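Local coordinates for insecticidal crystal protein Cry35Ab1 (Bacillus thuringiensis, PDB 4JP0) that forms one component of a binary insecticidal toxin active on western corn rootworm, whose larval midgut epithelium is probably the primary target, at residues H13-Y18 and V30-K35; V109-T114 and P131-N136. All coordinates share one frame; numbering follows the deposited sequence.

Contact 1: H13-Y18 and V30-K35; sequences HANGLY and VSLMNK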
loop_
_atom_site.group_PDB
_atom_site.type_symbol
_atom_site.label_atom_id
_atom_site.label_comp_id
_atom_site.label_asym_id
_atom_site.label_seq_id
_atom_site.Cartn_x
_atom_site.Cartn_y
_atom_site.Cartn_z
ATOM N N HIS A 13 -19.410 6.152 30.588
ATOM C CA HIS A 13 -20.014 5.232 31.561
ATOM C C HIS A 13 -20.629 5.961 32.750
ATOM O O HIS A 13 -21.735 5.630 33.158
ATOM C CB HIS A 13 -18.951 4.242 32.051
ATOM C CG HIS A 13 -19.396 3.344 33.175
ATOM N ND1 HIS A 13 -20.205 2.246 32.979
ATOM C CD2 HIS A 13 -19.047 3.317 34.477
ATOM C CE1 HIS A 13 -20.364 1.598 34.118
ATOM N NE2 HIS A 13 -19.689 2.240 35.050
ATOM N N ALA A 14 -19.921 6.951 33.291
ATOM C CA ALA A 14 -20.401 7.656 34.492
ATOM C C ALA A 14 -21.597 8.563 34.238
ATOM O O ALA A 14 -22.540 8.541 35.006
ATOM C CB ALA A 14 -19.298 8.515 35.139
ATOM N N ASN A 15 -21.546 9.356 33.176
ATOM C CA ASN A 15 -22.537 10.426 33.011
ATOM C C ASN A 15 -23.508 10.286 31.841
ATOM O O ASN A 15 -24.425 11.096 31.690
ATOM C CB ASN A 15 -21.816 11.773 32.997
ATOM C CG ASN A 15 -20.972 12.001 31.745
ATOM O OD1 ASN A 15 -21.266 11.510 30.641
ATOM N ND2 ASN A 15 -19.950 12.818 31.897
ATOM N N GLY A 16 -23.268 9.284 31.001
ATOM C CA GLY A 16 -24.185 8.921 29.916
ATOM C C GLY A 16 -24.228 9.888 28.735
ATOM O O GLY A 16 -25.082 9.753 27.836
ATOM N N LEU A 17 -23.302 10.840 28.719
ATOM C CA LEU A 17 -23.190 11.839 27.645
ATOM C C LEU A 17 -22.390 11.313 26.481
ATOM O O LEU A 17 -21.600 10.388 26.670
ATOM C CB LEU A 17 -22.583 13.115 28.212
ATOM C CG LEU A 17 -23.369 13.776 29.360
ATOM C CD1 LEU A 17 -22.616 15.052 29.748
ATOM C CD2 LEU A 17 -24.821 14.076 28.920
ATOM N N TYR A 18 -22.635 11.843 25.272
ATOM C CA TYR A 18 -21.958 11.362 24.062
ATOM C C TYR A 18 -20.905 12.329 23.521
ATOM O O TYR A 18 -21.134 13.544 23.448
ATOM C CB TYR A 18 -22.987 11.127 22.961
ATOM C CG TYR A 18 -23.866 9.920 23.266
ATOM C CD1 TYR A 18 -24.891 9.979 24.213
ATOM C CD2 TYR A 18 -23.679 8.732 22.591
ATOM C CE1 TYR A 18 -25.712 8.834 24.489
ATOM C CE2 TYR A 18 -24.486 7.594 22.851
ATOM C CZ TYR A 18 -25.492 7.667 23.806
ATOM O OH TYR A 18 -26.267 6.555 24.060
ATOM N N VAL A 30 -13.994 18.554 20.726
ATOM C CA VAL A 30 -14.883 17.460 21.078
ATOM C C VAL A 30 -15.404 17.709 22.496
ATOM O O VAL A 30 -14.628 17.988 23.405
ATOM C CB VAL A 30 -14.146 16.116 21.054
ATOM C CG1 VAL A 30 -15.108 14.975 21.459
ATOM C CG2 VAL A 30 -13.584 15.864 19.673
ATOM N N SER A 31 -16.715 17.632 22.671
ATOM C CA SER A 31 -17.348 17.816 23.984
ATOM C C SER A 31 -18.258 16.637 24.287
ATOM O O SER A 31 -18.320 15.693 23.527
ATOM C CB SER A 31 -18.212 19.082 23.993
ATOM O OG SER A 31 -19.196 18.975 22.927
ATOM N N LEU A 32 -18.982 16.713 25.391
ATOM C CA LEU A 32 -19.941 15.678 25.743
ATOM C C LEU A 32 -21.326 16.284 25.763
ATOM O O LEU A 32 -21.576 17.248 26.498
ATOM C CB LEU A 32 -19.618 15.057 27.118
ATOM C CG LEU A 32 -18.316 14.235 27.168
ATOM C CD1 LEU A 32 -17.996 13.683 28.590
ATOM C CD2 LEU A 32 -18.402 13.087 26.140
ATOM N N MET A 33 -22.255 15.663 25.030
ATOM C CA MET A 33 -23.611 16.211 24.892
ATOM C C MET A 33 -24.625 15.169 25.281
ATOM O O MET A 33 -24.384 13.970 25.077
ATOM C CB MET A 33 -23.893 16.580 23.422
ATOM C CG MET A 33 -23.083 17.785 22.924
ATOM S SD MET A 33 -23.623 19.303 23.780
ATOM C CE MET A 33 -25.317 19.345 23.198
ATOM N N ASN A 34 -25.786 15.633 25.770
ATOM C CA ASN A 34 -26.913 14.745 26.048
ATOM C C ASN A 34 -27.646 14.480 24.730
ATOM O O ASN A 34 -27.906 15.416 23.973
ATOM C CB ASN A 34 -27.871 15.365 27.061
ATOM C CG ASN A 34 -28.948 14.395 27.492
ATOM O OD1 ASN A 34 -29.641 13.825 26.670
ATOM N ND2 ASN A 34 -29.071 14.184 28.795
ATOM N N LYS A 35 -27.958 13.222 24.441
ATOM C CA LYS A 35 -28.508 12.905 23.123
ATOM C C LYS A 35 -29.875 13.492 22.923
ATOM O O LYS A 35 -30.365 13.520 21.793
ATOM C CB LYS A 35 -28.474 11.402 22.792
ATOM C CG LYS A 35 -29.364 10.533 23.663
ATOM C CD LYS A 35 -28.909 9.052 23.522
ATOM C CE LYS A 35 -29.696 8.098 24.405
ATOM N NZ LYS A 35 -29.361 6.653 24.092
HETATM O O HOH W 1 -27.132 11.358 26.650
#
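Tyr18 and Met33 pair through their backbones as an antiparallel hydrogen-bonded pair. Tyr18 N gives a nearly straight bond to Met33 O at 2.8 Å (176° at the hydrogen), and Met33 N returns one to Tyr18 O at 2.9 Å. Tyr18 O also takes a CA-H...O contact from Leu32 CA. Tyr18 and Met33 send their side chains to the same face of the sheet.

Two further polar links lie at the Lys35 end. Lys35 NZ donates to Tyr18 OH at 3.1 Å. Water 1 joins Gly16 O to Lys35 N and sits at the edge of the Tyr18 ring, in its plane. Beyond CG the lysine chain is extended. It runs obliquely past the ring, with Lys35 CD 3.3 Å from Tyr18 CE1.

The apolar part centres on Leu17. Its CB meets Leu32 CB at 3.7 Å, the two side chains crossing at about a right angle. With CG anti to the carbonyl carbon (chi1 -59°), Leu17 brings CD2 to Asn34 CA at 3.6 Å. Asn15 ND2 touches Leu32 CD1, while Asn15 OD1 accepts from Leu17 N at 2.9 Å, an Asx turn.

The chemistry implies a hairpin end pinned by two backbone bonds. The tyrosine hydroxyl and a water extend its grip to Lys35 at the surface, and the Asx turn shapes the approach to strand 18-22.

Contact 2: V109-T114 and P131-N136; sequences VLTAGT and PNQQWN
This contact belongs to the ricin B-type beta-trefoil domain, whose QxW motif is represented here by Gln133-Gln134-Trp135. Strand 109-112 runs over the motif and the short 3-10 turn before it. Trp135 NE1 donates to Leu110 O at 3.0 Å. The oxygen lies in the indole plane, but the donor stands above the carbonyl plane, 61° out of it. Leu110 CD2 covers one face of the indole in a CH-pi contact, 3.7 Å from the centroid of the six-membered ring. Leu110 CG is anti to the backbone N (chi1 -151°), which carries the branch over the ring.

Gln133 lies alongside Thr111, and its NE2 donates to Thr111 OG1 at 3.1 Å. That hydroxyl donates in turn to Val109 O. Gln133 NE2 also bonds Asp125 O, and Gln133 OE1 accepts from Ser127 N. Val109 CG2 packs against the amide, 3.5 Å from Gln133 NE2.

Ala112 N donates to Asn132 O at 3.0 Å. Water 3 bridges Gly113 O and Asn132 OD1.

The motif is thus closely held: the buried indole N-H is satisfied by a strand carbonyl, and several bonds fix the rotation of the buried glutamine amide.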
loop_
_atom_site.group_PDB
_atom_site.type_symbol
_atom_site.label_atom_id
_atom_site.label_comp_id
_atom_site.label_asym_id
_atom_site.label_seq_id
_atom_site.Cartn_x
_atom_site.Cartn_y
_atom_site.Cartn_z
ATOM N N VAL A 109 -5.520 9.206 29.339
ATOM C CA VAL A 109 -6.747 8.545 28.926
ATOM C C VAL A 109 -7.897 9.526 28.928
ATOM O O VAL A 109 -7.901 10.501 29.684
ATOM C CB VAL A 109 -7.073 7.302 29.820
ATOM C CG1 VAL A 109 -5.924 6.246 29.823
ATOM C CG2 VAL A 109 -7.405 7.734 31.299
ATOM N N LEU A 110 -8.880 9.249 28.075
ATOM C CA LEU A 110 -10.068 10.090 27.934
ATOM C C LEU A 110 -10.834 10.104 29.257
ATOM O O LEU A 110 -11.179 9.041 29.804
ATOM C CB LEU A 110 -10.968 9.465 26.874
ATOM C CG LEU A 110 -11.867 10.371 26.077
ATOM C CD1 LEU A 110 -10.935 11.303 25.260
ATOM C CD2 LEU A 110 -12.841 9.551 25.164
ATOM N N THR A 111 -11.120 11.305 29.752
ATOM C CA THR A 111 -11.771 11.493 31.043
ATOM C C THR A 111 -12.891 12.556 30.998
ATOM O O THR A 111 -12.669 13.696 30.561
ATOM C CB THR A 111 -10.696 11.956 32.002
ATOM O OG1 THR A 111 -9.628 10.983 32.005
ATOM C CG2 THR A 111 -11.190 11.966 33.417
ATOM N N ALA A 112 -14.092 12.208 31.451
ATOM C CA ALA A 112 -15.169 13.184 31.527
ATOM C C ALA A 112 -15.013 14.050 32.756
ATOM O O ALA A 112 -14.772 13.543 33.859
ATOM C CB ALA A 112 -16.544 12.484 31.562
ATOM N N GLY A 113 -15.149 15.360 32.560
ATOM C CA GLY A 113 -15.156 16.327 33.677
ATOM C C GLY A 113 -16.417 16.137 34.492
ATOM O O GLY A 113 -17.403 15.594 33.994
ATOM N N THR A 114 -16.376 16.589 35.744
ATOM C CA THR A 114 -17.510 16.534 36.649
ATOM C C THR A 114 -17.837 17.914 37.224
ATOM O O THR A 114 -17.021 18.850 37.181
ATOM C CB THR A 114 -17.184 15.592 37.825
ATOM O OG1 THR A 114 -16.086 16.116 38.607
ATOM C CG2 THR A 114 -16.680 14.268 37.310
ATOM N N PRO A 131 -14.921 5.734 37.094
ATOM C CA PRO A 131 -16.000 5.484 36.135
ATOM C C PRO A 131 -16.018 6.567 35.059
ATOM O O PRO A 131 -16.550 6.305 33.972
ATOM C CB PRO A 131 -17.259 5.529 37.017
ATOM C CG PRO A 131 -16.836 6.352 38.185
ATOM C CD PRO A 131 -15.416 5.904 38.474
ATOM N N ASN A 132 -15.469 7.757 35.354
ATOM C CA ASN A 132 -15.392 8.835 34.369
ATOM C C ASN A 132 -14.337 8.605 33.264
ATOM O O ASN A 132 -14.287 9.337 32.269
ATOM C CB ASN A 132 -15.174 10.176 35.068
ATOM C CG ASN A 132 -16.464 10.667 35.768
ATOM O OD1 ASN A 132 -17.390 11.141 35.104
ATOM N ND2 ASN A 132 -16.537 10.504 37.081
ATOM N N GLN A 133 -13.561 7.551 33.410
ATOM C CA GLN A 133 -12.577 7.174 32.418
ATOM C C GLN A 133 -13.034 5.911 31.668
ATOM O O GLN A 133 -12.270 5.312 30.926
ATOM C CB GLN A 133 -11.223 6.955 33.123
ATOM C CG GLN A 133 -10.653 8.306 33.638
ATOM C CD GLN A 133 -9.295 8.156 34.285
ATOM O OE1 GLN A 133 -8.952 7.074 34.731
ATOM N NE2 GLN A 133 -8.497 9.228 34.282
ATOM N N GLN A 134 -14.309 5.541 31.815
ATOM C CA GLN A 134 -14.812 4.367 31.110
ATOM C C GLN A 134 -15.828 4.807 30.028
ATOM O O GLN A 134 -16.665 5.676 30.273
ATOM C CB GLN A 134 -15.484 3.369 32.050
ATOM C CG GLN A 134 -14.760 3.091 33.386
ATOM C CD GLN A 134 -13.359 2.595 33.177
ATOM O OE1 GLN A 134 -13.150 1.657 32.411
ATOM N NE2 GLN A 134 -12.384 3.207 33.875
ATOM N N TRP A 135 -15.784 4.145 28.876
ATOM C CA TRP A 135 -16.530 4.561 27.691
ATOM C C TRP A 135 -17.177 3.376 26.997
ATOM O O TRP A 135 -16.619 2.276 26.966
ATOM C CB TRP A 135 -15.564 5.253 26.696
ATOM C CG TRP A 135 -14.882 6.439 27.319
ATOM C CD1 TRP A 135 -13.765 6.432 28.063
ATOM C CD2 TRP A 135 -15.399 7.771 27.380
ATOM N NE1 TRP A 135 -13.498 7.689 28.557
ATOM C CE2 TRP A 135 -14.491 8.539 28.151
ATOM C CE3 TRP A 135 -16.496 8.412 26.795
ATOM C CZ2 TRP A 135 -14.660 9.907 28.381
ATOM C CZ3 TRP A 135 -16.667 9.785 27.006
ATOM C CH2 TRP A 135 -15.747 10.522 27.803
ATOM N N ASN A 136 -18.345 3.635 26.407
ATOM C CA ASN A 136 -19.081 2.634 25.682
ATOM C C ASN A 136 -19.116 2.986 24.224
ATOM O O ASN A 136 -19.253 4.149 23.893
ATOM C CB ASN A 136 -20.504 2.595 26.212
ATOM C CG ASN A 136 -20.551 2.122 27.663
ATOM O OD1 ASN A 136 -19.911 1.118 28.028
ATOM N ND2 ASN A 136 -21.263 2.855 28.496
HETATM O O HOH W 2 -10.508 6.320 29.039
HETATM O O HOH W 3 -18.917 13.299 34.566
#

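From the N terminus, contact 1 comes first. Residues 13-18 leave strand 6-12 and enter strand 18-22, and the chain returns at 30-35, closing a connection of 11 residues. Contact 2 follows in series, closing a connection of 16 residues between 109-114 and 131-136; the two neither nest nor cross. The centres of the two contacts lie about 9 Å apart. His13 N probably bonds Gln134 O, at 2.8 Å. Ala14 CB packs on Asn132 OD1, and both Asn15 ND2 and Leu32 CD1 meet Ala112 CB. The loop after strand 6-12, together with Leu32, thus ties the hairpin of contact 1 to strand 109-112 and to the turn that leads into strand 135-142.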